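PDB 3D3Y: uncharacterized protein from Enterococcus faecalis, which is of unknown function but is probably related to M16 metallopeptidases, carrying a domain of the inactive type, and may bind a metal ion. Local coordinates for residues Ser5-Lys10 and Arg226-Ala231; Lys10-His15 and Leu221-Arg226; Leu28-Thr33 and Gln85-Ile90; Asp202-Gly207 and Lys374-Glu379. All blocks are in the same frame, centred on the assembly; numbering follows the deposited sequence.

Contact 1: Ser5-Lys10 and Arg226-Ala231; sequences SVQLVK and REEGKA
The backbone amide of R226 donates to the carbonyl of K10, R226 N to K10 O being 2.8 Å with a nearly straight N-H...O angle of 171°. This bond ties the loop that follows helix 211-219 to the turn between strands 4-7 and 12-18, a hairpin at one edge of the six-stranded mixed sheet. In that hairpin the chain turns a corner at L8, and L8 and V9 both face V12 in a classic beta bulge. The R226 amide approaches K10 O from above the carbonyl plane.

The aliphatic part of K10 runs alongside the R226 carbonyl: CG lies 3.2 Å from R226 O and CE 3.1 Å from the same oxygen. Its chain leaves extended, with CG anti to the backbone N (chi1 -162°), and then bends at the third torsion, which brings NZ to 4.2 Å from E227 OE1. That separation is too long for a salt bridge, though the opposite charges probably attract at this exposed surface.

E228 reaches back across the turn. The amide of Q7 gives it a weak bond at the rim, Q7 NE2 standing 3.1 Å from E228 OE1 at a bent N-H...O angle of 123°, with the amide and carboxylate planes steeply inclined. Its stronger partners lie in the adjoining turn and strand. Farther along the loop, K230 forms a salt bridge with D202 of the central strand 200-207. Within the hairpin, E228 OE1 accepts from the backbone N of G11, and E228 OE2 takes a hydrogen bond from N13 ND2.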
loop_
_atom_site.group_PDB
_atom_site.type_symbol
_atom_site.label_atom_id
_atom_site.label_comp_id
_atom_site.label_asym_id
_atom_site.label_seq_id
_atom_site.Cartn_x
_atom_site.Cartn_y
_atom_site.Cartn_z
ATOM N N SER A 5 2.147 24.063 5.851
ATOM C CA SER A 5 0.821 23.522 6.007
ATOM C C SER A 5 -0.173 24.545 6.560
ATOM O O SER A 5 0.188 25.435 7.353
ATOM C CB SER A 5 0.854 22.213 6.795
ATOM O OG SER A 5 0.770 22.455 8.168
ATOM N N VAL A 6 -1.399 24.439 6.057
ATOM C CA VAL A 6 -2.508 25.306 6.419
ATOM C C VAL A 6 -3.743 24.474 6.615
ATOM O O VAL A 6 -4.039 23.548 5.812
ATOM C CB VAL A 6 -2.892 26.314 5.320
ATOM C CG1 VAL A 6 -3.687 27.454 5.965
ATOM C CG2 VAL A 6 -1.681 26.852 4.620
ATOM N N GLN A 7 -4.454 24.798 7.685
ATOM C CA GLN A 7 -5.784 24.298 7.897
ATOM C C GLN A 7 -6.804 25.003 6.988
ATOM O O GLN A 7 -7.030 26.211 7.127
ATOM C CB GLN A 7 -6.166 24.518 9.338
ATOM C CG GLN A 7 -7.344 23.719 9.789
ATOM C CD GLN A 7 -7.470 23.739 11.296
ATOM O OE1 GLN A 7 -7.180 24.751 11.941
ATOM N NE2 GLN A 7 -7.872 22.614 11.872
ATOM N N LEU A 8 -7.417 24.242 6.087
ATOM C CA LEU A 8 -8.518 24.737 5.250
ATOM C C LEU A 8 -9.755 24.806 6.124
ATOM O O LEU A 8 -10.224 25.911 6.431
ATOM C CB LEU A 8 -8.725 23.838 4.026
ATOM C CG LEU A 8 -7.530 23.836 3.075
ATOM C CD1 LEU A 8 -7.787 22.913 1.879
ATOM C CD2 LEU A 8 -7.116 25.230 2.620
ATOM N N VAL A 9 -10.250 23.644 6.556
ATOM C CA VAL A 9 -11.137 23.529 7.734
ATOM C C VAL A 9 -10.595 22.442 8.670
ATOM O O VAL A 9 -9.725 21.653 8.275
ATOM C CB VAL A 9 -12.611 23.177 7.347
ATOM C CG1 VAL A 9 -13.244 24.297 6.512
ATOM C CG2 VAL A 9 -12.696 21.846 6.594
ATOM N N LYS A 10 -11.113 22.368 9.893
ATOM C CA LYS A 10 -10.783 21.238 10.805
ATOM C C LYS A 10 -10.815 19.884 10.086
ATOM O O LYS A 10 -11.812 19.561 9.444
ATOM C CB LYS A 10 -11.763 21.191 11.983
ATOM C CG LYS A 10 -11.283 20.378 13.180
ATOM C CD LYS A 10 -12.268 20.464 14.395
ATOM C CE LYS A 10 -13.583 19.683 14.119
ATOM N NZ LYS A 10 -14.352 19.343 15.370
ATOM N N ARG A 226 -14.364 18.449 10.049
ATOM C CA ARG A 226 -14.530 17.119 10.640
ATOM C C ARG A 226 -13.411 16.897 11.636
ATOM O O ARG A 226 -12.578 17.779 11.832
ATOM C CB ARG A 226 -14.634 16.001 9.567
ATOM C CG ARG A 226 -13.318 15.575 8.910
ATOM C CD ARG A 226 -12.758 16.554 7.843
ATOM N NE ARG A 226 -13.765 17.116 6.936
ATOM C CZ ARG A 226 -14.299 16.503 5.879
ATOM N NH1 ARG A 226 -13.949 15.268 5.522
ATOM N NH2 ARG A 226 -15.213 17.145 5.158
ATOM N N GLU A 227 -13.416 15.743 12.287
ATOM C CA GLU A 227 -12.407 15.401 13.288
ATOM C C GLU A 227 -11.003 15.513 12.708
ATOM O O GLU A 227 -10.755 15.113 11.567
ATOM C CB GLU A 227 -12.644 13.979 13.805
ATOM C CG GLU A 227 -13.961 13.802 14.543
ATOM C CD GLU A 227 -13.953 14.420 15.936
ATOM O OE1 GLU A 227 -13.150 15.360 16.180
ATOM O OE2 GLU A 227 -14.757 13.974 16.795
ATOM N N GLU A 228 -10.092 16.054 13.504
ATOM C CA GLU A 228 -8.699 16.207 13.082
ATOM C C GLU A 228 -7.864 14.918 13.269
ATOM O O GLU A 228 -6.997 14.604 12.441
ATOM C CB GLU A 228 -8.068 17.387 13.828
ATOM C CG GLU A 228 -6.685 17.771 13.344
ATOM C CD GLU A 228 -6.680 18.587 12.055
ATOM O OE1 GLU A 228 -7.459 19.553 11.911
ATOM O OE2 GLU A 228 -5.850 18.277 11.195
ATOM N N GLY A 229 -8.142 14.175 14.337
ATOM C CA GLY A 229 -7.441 12.922 14.629
ATOM C C GLY A 229 -7.649 11.819 13.592
ATOM O O GLY A 229 -8.773 11.482 13.237
ATOM N N LYS A 230 -6.559 11.234 13.111
ATOM C CA LYS A 230 -6.657 10.057 12.236
ATOM C C LYS A 230 -6.742 8.763 13.065
ATOM O O LYS A 230 -6.340 8.739 14.227
ATOM C CB LYS A 230 -5.432 9.991 11.323
ATOM C CG LYS A 230 -5.386 11.117 10.277
ATOM C CD LYS A 230 -4.194 10.957 9.348
ATOM C CE LYS A 230 -4.209 11.985 8.233
ATOM N NZ LYS A 230 -3.835 13.356 8.700
ATOM N N ALA A 231 -7.262 7.700 12.465
ATOM C CA ALA A 231 -7.092 6.337 13.003
ATOM C C ALA A 231 -5.608 6.073 13.351
ATOM O O ALA A 231 -4.705 6.607 12.687
ATOM C CB ALA A 231 -7.571 5.298 11.980
#

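Contact 2: Lys10-His15 and Leu221-Arg226; sequences KGVNLH and LPFTPR. With EDO (1,2-ethanediol), chain I.
K10 and G11 run past P225 and R226, K10 CA lying 4.7 Å from P225 CA, and P225 CA makes a CA-H...O contact with K10 O, 3.5 Å away, beside the R226 amide that bonds to the same oxygen. V12 faces the loop and divides its two methyls between two flat groups. CG1 sits over one face of the F223 ring, 4.2 Å from the ring centroid, in a CH-pi contact. CG2 covers one face of the R226 guanidinium, 3.5 Å from NE. With CG1 anti to the backbone N (chi1 -177°), CG1 is set over the ring and CG2 over the guanidinium.

V12 opens strand 12-18 of the mixed sheet, while the loop after helix 211-219 enters through an inverse gamma turn centred on P222. Beyond it R226 curls back on its own segment and grips T224 O side-on, NE and NH2 each 2.8 Å from that oxygen, which lies in the guanidinium plane. Further bonds from the guanidinium to the carbonyls of L196 and D199 help fix its rotation, and F118 meets F223 edge-to-face. A 1,2-ethanediol, probably from the crystallisation liquor, lies at the guanidinium edge and accepts a weak bond from T224 N at its O1, 3.2 Å away.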
loop_
_atom_site.group_PDB
_atom_site.type_symbol
_atom_site.label_atom_id
_atom_site.label_comp_id
_atom_site.label_asym_id
_atom_site.label_seq_id
_atom_site.Cartn_x
_atom_site.Cartn_y
_atom_site.Cartn_z
ATOM N N LYS A 10 -11.113 22.368 9.893
ATOM C CA LYS A 10 -10.783 21.238 10.805
ATOM C C LYS A 10 -10.815 19.884 10.086
ATOM O O LYS A 10 -11.812 19.561 9.444
ATOM C CB LYS A 10 -11.763 21.191 11.983
ATOM C CG LYS A 10 -11.283 20.378 13.180
ATOM C CD LYS A 10 -12.268 20.464 14.395
ATOM C CE LYS A 10 -13.583 19.683 14.119
ATOM N NZ LYS A 10 -14.352 19.343 15.370
ATOM N N GLY A 11 -9.729 19.108 10.204
ATOM C CA GLY A 11 -9.633 17.808 9.574
ATOM C C GLY A 11 -9.181 17.808 8.122
ATOM O O GLY A 11 -8.942 16.745 7.530
ATOM N N VAL A 12 -9.082 19.000 7.537
ATOM C CA VAL A 12 -8.684 19.174 6.137
ATOM C C VAL A 12 -7.514 20.149 6.033
ATOM O O VAL A 12 -7.655 21.365 6.240
ATOM C CB VAL A 12 -9.870 19.640 5.232
ATOM C CG1 VAL A 12 -9.409 19.746 3.754
ATOM C CG2 VAL A 12 -11.058 18.664 5.338
ATOM N N ASN A 13 -6.358 19.595 5.697
ATOM C CA ASN A 13 -5.121 20.364 5.698
ATOM C C ASN A 13 -4.426 20.364 4.370
ATOM O O ASN A 13 -4.483 19.378 3.627
ATOM C CB ASN A 13 -4.206 19.832 6.795
ATOM C CG ASN A 13 -4.782 20.082 8.160
ATOM O OD1 ASN A 13 -4.753 21.209 8.638
ATOM N ND2 ASN A 13 -5.377 19.050 8.769
ATOM N N LEU A 14 -3.811 21.489 4.048
ATOM C CA LEU A 14 -3.089 21.656 2.798
ATOM C C LEU A 14 -1.604 21.702 3.110
ATOM O O LEU A 14 -1.171 22.352 4.085
ATOM C CB LEU A 14 -3.534 22.944 2.079
ATOM C CG LEU A 14 -2.748 23.462 0.850
ATOM C CD1 LEU A 14 -2.751 22.471 -0.335
ATOM C CD2 LEU A 14 -3.303 24.794 0.405
ATOM N N HIS A 15 -0.819 21.024 2.285
ATOM C CA HIS A 15 0.632 20.975 2.469
ATOM C C HIS A 15 1.285 21.286 1.144
ATOM O O HIS A 15 1.089 20.559 0.157
ATOM C CB HIS A 15 1.090 19.586 2.960
ATOM C CG HIS A 15 0.238 19.031 4.058
ATOM N ND1 HIS A 15 0.455 19.320 5.385
ATOM C CD2 HIS A 15 -0.847 18.226 4.024
ATOM C CE1 HIS A 15 -0.456 18.711 6.127
ATOM N NE2 HIS A 15 -1.258 18.037 5.326
ATOM N N LEU A 221 -12.652 24.788 -2.241
ATOM C CA LEU A 221 -13.216 23.426 -2.126
ATOM C C LEU A 221 -14.110 23.351 -0.883
ATOM O O LEU A 221 -13.627 23.494 0.246
ATOM C CB LEU A 221 -12.096 22.373 -2.112
ATOM C CG LEU A 221 -11.589 21.898 -3.488
ATOM C CD1 LEU A 221 -11.288 23.034 -4.454
ATOM C CD2 LEU A 221 -10.371 20.947 -3.340
ATOM N N PRO A 222 -15.439 23.171 -1.078
ATOM C CA PRO A 222 -16.296 23.408 0.092
ATOM C C PRO A 222 -16.373 22.247 1.102
ATOM O O PRO A 222 -17.469 21.753 1.374
ATOM C CB PRO A 222 -17.679 23.692 -0.544
ATOM C CG PRO A 222 -17.667 22.874 -1.830
ATOM C CD PRO A 222 -16.215 22.808 -2.287
ATOM N N PHE A 223 -15.228 21.862 1.678
ATOM C CA PHE A 223 -15.176 20.826 2.731
ATOM C C PHE A 223 -15.800 21.351 3.983
ATOM O O PHE A 223 -15.546 22.487 4.387
ATOM C CB PHE A 223 -13.735 20.423 3.071
ATOM C CG PHE A 223 -13.056 19.603 1.991
ATOM C CD1 PHE A 223 -13.398 18.278 1.789
ATOM C CD2 PHE A 223 -12.095 20.177 1.189
ATOM C CE1 PHE A 223 -12.774 17.526 0.782
ATOM C CE2 PHE A 223 -11.481 19.468 0.190
ATOM C CZ PHE A 223 -11.801 18.127 -0.015
ATOM N N THR A 224 -16.617 20.537 4.617
ATOM C CA THR A 224 -17.101 20.907 5.957
ATOM C C THR A 224 -16.087 20.409 6.998
ATOM O O THR A 224 -15.301 19.495 6.699
ATOM C CB THR A 224 -18.460 20.270 6.213
ATOM O OG1 THR A 224 -18.372 18.867 5.911
ATOM C CG2 THR A 224 -19.514 20.913 5.296
ATOM N N PRO A 225 -16.098 20.993 8.224
ATOM C CA PRO A 225 -15.176 20.584 9.283
ATOM C C PRO A 225 -15.420 19.144 9.666
ATOM O O PRO A 225 -16.536 18.648 9.559
ATOM C CB PRO A 225 -15.541 21.515 10.486
ATOM C CG PRO A 225 -16.286 22.612 9.890
ATOM C CD PRO A 225 -16.985 22.079 8.668
ATOM N N ARG A 226 -14.364 18.449 10.049
ATOM C CA ARG A 226 -14.530 17.119 10.640
ATOM C C ARG A 226 -13.411 16.897 11.636
ATOM O O ARG A 226 -12.578 17.779 11.832
ATOM C CB ARG A 226 -14.634 16.001 9.567
ATOM C CG ARG A 226 -13.318 15.575 8.910
ATOM C CD ARG A 226 -12.758 16.554 7.843
ATOM N NE ARG A 226 -13.765 17.116 6.936
ATOM C CZ ARG A 226 -14.299 16.503 5.879
ATOM N NH1 ARG A 226 -13.949 15.268 5.522
ATOM N NH2 ARG A 226 -15.213 17.145 5.158
HETATM C C1 EDO I . -17.891 17.623 3.461
HETATM O O1 EDO I . -16.966 18.115 2.506
HETATM C C2 EDO I . -19.239 17.431 2.794
HETATM O O2 EDO I . -20.153 17.114 3.840
#

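Contact 3: Leu28-Thr33 and Gln85-Ile90; sequences LVRFNT and QHWFNI
R30 and W87 project from the same face of two adjacent antiparallel strands, and the arginine lies across the indole. R30 runs out with CG anti to the backbone N (chi1 179°) and bends at the third torsion, laying its guanidinium 18° from the indole plane. W87 CE3 lies over the guanidinium centre, 3.3 Å above its plane, and L28 CD2 over the opposite face, filling a slot between leucine and tryptophan. NE donates to N89 OD1, modelled at a doubtfully short 2.5 Å, while E373 forms a salt bridge with NH2.

N32 fills the next hollow, between W87 and Q85. Its ND2 meets Q85 OE1 at 3.0 Å, well above the carbonyl plane, and bonds to Y376 OH. W87 NE1 uses an in-plane lone pair of that Q85 oxygen, and Q85 NE2 bonds to the A231 carbonyl.

On the other face F31 and F88 lie side by side, the edge of F88 turned to the F31 ring in an offset edge-to-face pair, planes at 87°. I90 CD1 rests 3.9 Å from F31 CE2, and V29 packs CB to CB against I90. Hydrogen-bonded pairs V29-I90, F31-F88 and T33-H86 alternate with non-hydrogen-bonded R30-N89 and N32-W87, the regular ladder of an antiparallel strand pair within the mixed sheet.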
loop_
_atom_site.group_PDB
_atom_site.type_symbol
_atom_site.label_atom_id
_atom_site.label_comp_id
_atom_site.label_asym_id
_atom_site.label_seq_id
_atom_site.Cartn_x
_atom_site.Cartn_y
_atom_site.Cartn_z
ATOM N N LEU A 28 -1.963 15.714 -4.800
ATOM C CA LEU A 28 -2.505 14.519 -4.153
ATOM C C LEU A 28 -3.548 14.962 -3.170
ATOM O O LEU A 28 -3.267 15.800 -2.298
ATOM C CB LEU A 28 -1.400 13.726 -3.460
ATOM C CG LEU A 28 -1.817 12.587 -2.510
ATOM C CD1 LEU A 28 -2.487 11.393 -3.267
ATOM C CD2 LEU A 28 -0.572 12.167 -1.723
ATOM N N VAL A 29 -4.761 14.435 -3.329
ATOM C CA VAL A 29 -5.780 14.575 -2.305
ATOM C C VAL A 29 -5.977 13.197 -1.662
ATOM O O VAL A 29 -6.388 12.226 -2.352
ATOM C CB VAL A 29 -7.093 15.082 -2.875
ATOM C CG1 VAL A 29 -8.084 15.394 -1.731
ATOM C CG2 VAL A 29 -6.847 16.330 -3.750
ATOM N N ARG A 30 -5.647 13.100 -0.371
ATOM C CA ARG A 30 -5.706 11.803 0.301
ATOM C C ARG A 30 -6.757 11.787 1.418
ATOM O O ARG A 30 -6.666 12.564 2.398
ATOM C CB ARG A 30 -4.316 11.349 0.776
ATOM C CG ARG A 30 -4.330 9.994 1.523
ATOM C CD ARG A 30 -2.936 9.324 1.612
ATOM N NE ARG A 30 -2.464 8.839 0.316
ATOM C CZ ARG A 30 -1.180 8.661 -0.004
ATOM N NH1 ARG A 30 -0.203 8.928 0.876
ATOM N NH2 ARG A 30 -0.872 8.193 -1.213
ATOM N N PHE A 31 -7.793 10.973 1.219
ATOM C CA PHE A 31 -8.820 10.746 2.252
ATOM C C PHE A 31 -8.404 9.562 3.131
ATOM O O PHE A 31 -8.080 8.489 2.642
ATOM C CB PHE A 31 -10.190 10.451 1.640
ATOM C CG PHE A 31 -10.764 11.582 0.819
ATOM C CD1 PHE A 31 -11.864 12.309 1.294
ATOM C CD2 PHE A 31 -10.217 11.908 -0.422
ATOM C CE1 PHE A 31 -12.404 13.356 0.551
ATOM C CE2 PHE A 31 -10.762 12.926 -1.183
ATOM C CZ PHE A 31 -11.870 13.655 -0.676
ATOM N N ASN A 32 -8.392 9.768 4.436
ATOM C CA ASN A 32 -7.820 8.794 5.356
ATOM C C ASN A 32 -8.924 8.345 6.297
ATOM O O ASN A 32 -9.634 9.191 6.857
ATOM C CB ASN A 32 -6.665 9.464 6.116
ATOM C CG ASN A 32 -5.804 8.478 6.923
ATOM O OD1 ASN A 32 -6.291 7.763 7.822
ATOM N ND2 ASN A 32 -4.514 8.456 6.612
ATOM N N THR A 33 -9.076 7.029 6.463
ATOM C CA THR A 33 -10.075 6.457 7.382
ATOM C C THR A 33 -9.504 5.212 8.062
ATOM O O THR A 33 -8.521 4.639 7.587
ATOM C CB THR A 33 -11.402 6.109 6.647
ATOM O OG1 THR A 33 -12.459 5.979 7.609
ATOM C CG2 THR A 33 -11.265 4.795 5.842
ATOM N N GLN A 85 -4.982 1.879 8.590
ATOM C CA GLN A 85 -5.631 2.946 7.787
ATOM C C GLN A 85 -5.910 2.457 6.376
ATOM O O GLN A 85 -5.240 1.551 5.864
ATOM C CB GLN A 85 -4.735 4.190 7.729
ATOM C CG GLN A 85 -4.612 4.908 9.058
ATOM C CD GLN A 85 -3.565 6.008 9.056
ATOM O OE1 GLN A 85 -2.990 6.342 8.018
ATOM N NE2 GLN A 85 -3.313 6.585 10.238
ATOM N N HIS A 86 -6.930 3.035 5.756
ATOM C CA HIS A 86 -7.213 2.759 4.359
ATOM C C HIS A 86 -7.262 4.146 3.698
ATOM O O HIS A 86 -7.900 5.098 4.224
ATOM C CB HIS A 86 -8.543 1.974 4.196
ATOM C CG HIS A 86 -8.753 1.425 2.814
ATOM N ND1 HIS A 86 -9.416 2.121 1.827
ATOM C CD2 HIS A 86 -8.357 0.259 2.250
ATOM C CE1 HIS A 86 -9.428 1.403 0.713
ATOM N NE2 HIS A 86 -8.789 0.265 0.944
ATOM N N TRP A 87 -6.531 4.275 2.595
ATOM C CA TRP A 87 -6.307 5.562 1.958
ATOM C C TRP A 87 -7.024 5.581 0.598
ATOM O O TRP A 87 -6.930 4.633 -0.167
ATOM C CB TRP A 87 -4.788 5.762 1.722
ATOM C CG TRP A 87 -3.869 5.787 2.959
ATOM C CD1 TRP A 87 -4.232 5.867 4.290
ATOM C CD2 TRP A 87 -2.440 5.827 2.931
ATOM N NE1 TRP A 87 -3.083 5.908 5.093
ATOM C CE2 TRP A 87 -1.981 5.891 4.275
ATOM C CE3 TRP A 87 -1.490 5.817 1.883
ATOM C CZ2 TRP A 87 -0.615 5.942 4.601
ATOM C CZ3 TRP A 87 -0.110 5.861 2.214
ATOM C CH2 TRP A 87 0.304 5.917 3.565
ATOM N N PHE A 88 -7.684 6.696 0.283
ATOM C CA PHE A 88 -8.365 6.910 -1.001
ATOM C C PHE A 88 -7.628 8.099 -1.608
ATOM O O PHE A 88 -7.594 9.180 -1.021
ATOM C CB PHE A 88 -9.828 7.205 -0.743
ATOM C CG PHE A 88 -10.662 7.463 -1.972
ATOM C CD1 PHE A 88 -11.557 6.486 -2.423
ATOM C CD2 PHE A 88 -10.628 8.710 -2.630
ATOM C CE1 PHE A 88 -12.397 6.739 -3.512
ATOM C CE2 PHE A 88 -11.450 8.978 -3.744
ATOM C CZ PHE A 88 -12.337 7.973 -4.197
ATOM N N ASN A 89 -7.013 7.874 -2.766
ATOM C CA ASN A 89 -5.955 8.758 -3.272
ATOM C C ASN A 89 -6.275 9.334 -4.640
ATOM O O ASN A 89 -6.346 8.591 -5.618
ATOM C CB ASN A 89 -4.666 7.934 -3.433
ATOM C CG ASN A 89 -4.311 7.128 -2.190
ATOM O OD1 ASN A 89 -4.198 7.686 -1.111
ATOM N ND2 ASN A 89 -4.118 5.813 -2.350
ATOM N N ILE A 90 -6.432 10.649 -4.724
ATOM C CA ILE A 90 -6.697 11.288 -6.020
ATOM C C ILE A 90 -5.423 12.009 -6.386
ATOM O O ILE A 90 -4.923 12.846 -5.623
ATOM C CB ILE A 90 -7.846 12.304 -5.924
ATOM C CG1 ILE A 90 -9.143 11.604 -5.475
ATOM C CG2 ILE A 90 -8.051 13.053 -7.256
ATOM C CD1 ILE A 90 -10.249 12.619 -5.079
#

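Contact 4: Asp202-Gly207 and Lys374-Glu379; sequences DIFVLG and KEYLNE
F204 drives the end of its ring against the edge of the Y376 ring, CE2 lying 3.4 Å from Y376 CD1 and in the tyrosine's plane. The two planes are inclined at 62°, with centroids 5.7 Å apart. The helix adds methylenes around the phenylalanine: E375 CB is 4.1 Å from F204 CE1, and E379 CB comes to the ring edge. Y376 extends alongside F204 toward D202 because its CG is anti to the backbone N (chi1 -164°), which also brings its CE1 to 4.1 Å from D202 CB.

Helix 368-380 lies across one face of the mixed sheet here; the axis of segment 374-379 passes 10.6 Å from that of 202-207, their directions 138° apart. The strand side chains that alternate with D202 and F204 turn to the other face, where I203 and V205 meet helix 211-219. Two waters bridge the polar end of the interface. One lies between Y376 OH and D202 OD2, 2.9 Å from the latter; the other donates to D202 OD1 and to E379 OE2, at 2.8 Å from the latter, between two carboxylates that would otherwise probably repel. H15 and K230 also bind the D202 carboxylate, and N32 ND2 bonds to Y376 OH.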
loop_
_atom_site.group_PDB
_atom_site.type_symbol
_atom_site.label_atom_id
_atom_site.label_comp_id
_atom_site.label_asym_id
_atom_site.label_seq_id
_atom_site.Cartn_x
_atom_site.Cartn_y
_atom_site.Cartn_z
ATOM N N ASP A 202 -5.969 15.270 3.466
ATOM C CA ASP A 202 -4.717 16.018 3.346
ATOM C C ASP A 202 -4.400 16.199 1.867
ATOM O O ASP A 202 -4.537 15.277 1.058
ATOM C CB ASP A 202 -3.570 15.336 4.120
ATOM C CG ASP A 202 -3.722 15.494 5.613
ATOM O OD1 ASP A 202 -3.267 16.520 6.162
ATOM O OD2 ASP A 202 -4.338 14.606 6.245
ATOM N N ILE A 203 -4.028 17.423 1.516
ATOM C CA ILE A 203 -3.811 17.797 0.125
ATOM C C ILE A 203 -2.379 18.228 0.037
ATOM O O ILE A 203 -1.903 19.045 0.869
ATOM C CB ILE A 203 -4.736 18.957 -0.292
ATOM C CG1 ILE A 203 -6.192 18.519 -0.141
ATOM C CG2 ILE A 203 -4.427 19.386 -1.735
ATOM C CD1 ILE A 203 -7.212 19.633 -0.381
ATOM N N PHE A 204 -1.679 17.637 -0.922
ATOM C CA PHE A 204 -0.267 17.927 -1.148
ATOM C C PHE A 204 -0.039 18.502 -2.537
ATOM O O PHE A 204 -0.638 18.047 -3.533
ATOM C CB PHE A 204 0.560 16.651 -0.985
ATOM C CG PHE A 204 0.650 16.179 0.426
ATOM C CD1 PHE A 204 1.792 16.409 1.174
ATOM C CD2 PHE A 204 -0.423 15.500 1.020
ATOM C CE1 PHE A 204 1.870 15.987 2.492
ATOM C CE2 PHE A 204 -0.339 15.073 2.338
ATOM C CZ PHE A 204 0.797 15.307 3.066
ATOM N N VAL A 205 0.835 19.503 -2.594
ATOM C CA VAL A 205 1.250 20.092 -3.844
ATOM C C VAL A 205 2.762 20.151 -3.823
ATOM O O VAL A 205 3.354 20.812 -2.961
ATOM C CB VAL A 205 0.661 21.528 -4.043
ATOM C CG1 VAL A 205 1.100 22.076 -5.394
ATOM C CG2 VAL A 205 -0.852 21.474 -3.951
ATOM N N LEU A 206 3.378 19.441 -4.766
ATOM C CA LEU A 206 4.825 19.376 -4.891
ATOM C C LEU A 206 5.224 19.933 -6.250
ATOM O O LEU A 206 4.842 19.374 -7.314
ATOM C CB LEU A 206 5.319 17.926 -4.734
ATOM C CG LEU A 206 6.776 17.654 -5.151
ATOM C CD1 LEU A 206 7.687 18.036 -4.027
ATOM C CD2 LEU A 206 6.977 16.212 -5.493
ATOM N N GLY A 207 5.994 21.017 -6.232
ATOM C CA GLY A 207 6.450 21.627 -7.488
ATOM C C GLY A 207 6.919 23.054 -7.256
ATOM O O GLY A 207 7.001 23.503 -6.090
ATOM N N LYS A 374 6.991 9.909 1.214
ATOM C CA LYS A 374 7.838 10.255 2.361
ATOM C C LYS A 374 7.222 11.421 3.131
ATOM O O LYS A 374 7.172 11.390 4.354
ATOM C CB LYS A 374 9.274 10.615 1.926
ATOM C CG LYS A 374 10.065 9.433 1.385
ATOM C CD LYS A 374 11.539 9.771 1.038
ATOM C CE LYS A 374 12.242 8.495 0.534
ATOM N NZ LYS A 374 13.553 8.750 -0.151
ATOM N N GLU A 375 6.765 12.442 2.415
ATOM C CA GLU A 375 6.133 13.610 3.046
ATOM C C GLU A 375 4.882 13.209 3.829
ATOM O O GLU A 375 4.650 13.690 4.939
ATOM C CB GLU A 375 5.775 14.683 2.010
ATOM C CG GLU A 375 6.973 15.392 1.381
ATOM C CD GLU A 375 7.653 16.390 2.317
ATOM O OE1 GLU A 375 7.120 16.672 3.418
ATOM O OE2 GLU A 375 8.734 16.903 1.943
ATOM N N TYR A 376 4.082 12.314 3.251
ATOM C CA TYR A 376 2.893 11.858 3.937
ATOM C C TYR A 376 3.228 11.120 5.232
ATOM O O TYR A 376 2.680 11.447 6.293
ATOM C CB TYR A 376 2.010 11.028 3.009
ATOM C CG TYR A 376 0.609 10.863 3.543
ATOM C CD1 TYR A 376 -0.310 11.889 3.451
ATOM C CD2 TYR A 376 0.210 9.672 4.152
ATOM C CE1 TYR A 376 -1.605 11.754 3.954
ATOM C CE2 TYR A 376 -1.080 9.522 4.660
ATOM C CZ TYR A 376 -1.989 10.560 4.541
ATOM O OH TYR A 376 -3.273 10.397 5.014
ATOM N N LEU A 377 4.144 10.154 5.169
ATOM C CA LEU A 377 4.536 9.429 6.378
ATOM C C LEU A 377 5.051 10.368 7.422
ATOM O O LEU A 377 4.686 10.257 8.586
ATOM C CB LEU A 377 5.592 8.341 6.118
ATOM C CG LEU A 377 5.139 7.173 5.244
ATOM C CD1 LEU A 377 6.243 6.118 5.188
ATOM C CD2 LEU A 377 3.807 6.576 5.747
ATOM N N ASN A 378 5.918 11.281 6.996
ATOM C CA ASN A 378 6.466 12.338 7.832
ATOM C C ASN A 378 5.414 13.165 8.553
ATOM O O ASN A 378 5.593 13.545 9.712
ATOM C CB ASN A 378 7.216 13.279 6.925
ATOM C CG ASN A 378 8.556 13.556 7.414
ATOM O OD1 ASN A 378 8.721 14.379 8.308
ATOM N ND2 ASN A 378 9.563 12.854 6.857
ATOM N N GLU A 379 4.343 13.467 7.832
ATOM C CA GLU A 379 3.209 14.206 8.354
ATOM C C GLU A 379 2.516 13.394 9.441
ATOM O O GLU A 379 2.204 13.914 10.495
ATOM C CB GLU A 379 2.226 14.525 7.221
ATOM C CG GLU A 379 0.883 15.099 7.666
ATOM C CD GLU A 379 1.015 16.449 8.353
ATOM O OE1 GLU A 379 2.050 17.133 8.155
ATOM O OE2 GLU A 379 0.066 16.825 9.089
HETATM O O HOH W 1 -5.102 12.160 4.796
HETATM O O HOH W 2 -2.693 16.392 8.728
#

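Overall arrangement
All four contacts reach the six-stranded mixed sheet, whose order is 4-7, 12-18, 200-207, 24-34, 85-95, 74-82. Contacts 1 and 2, with centres about 6 Å apart, share K10 and R226 and join the edge hairpin formed by strands 4-7 and 12-18 to the loop after helix 211-219. Contact 3 pairs strands 24-34 and 85-95, about 13 Å between its centre and either of theirs. Contact 4, centred about 12 Å from contact 3, brings in helix 368-380 from much later in the chain. Along the sequence, contact 3 closes before contact 4 opens, while contact 4 alternates with contacts 1 and 2. Strand 200-207 lies between 12-18 and 24-34, so early, middle and late parts of the chain meet on one sheet.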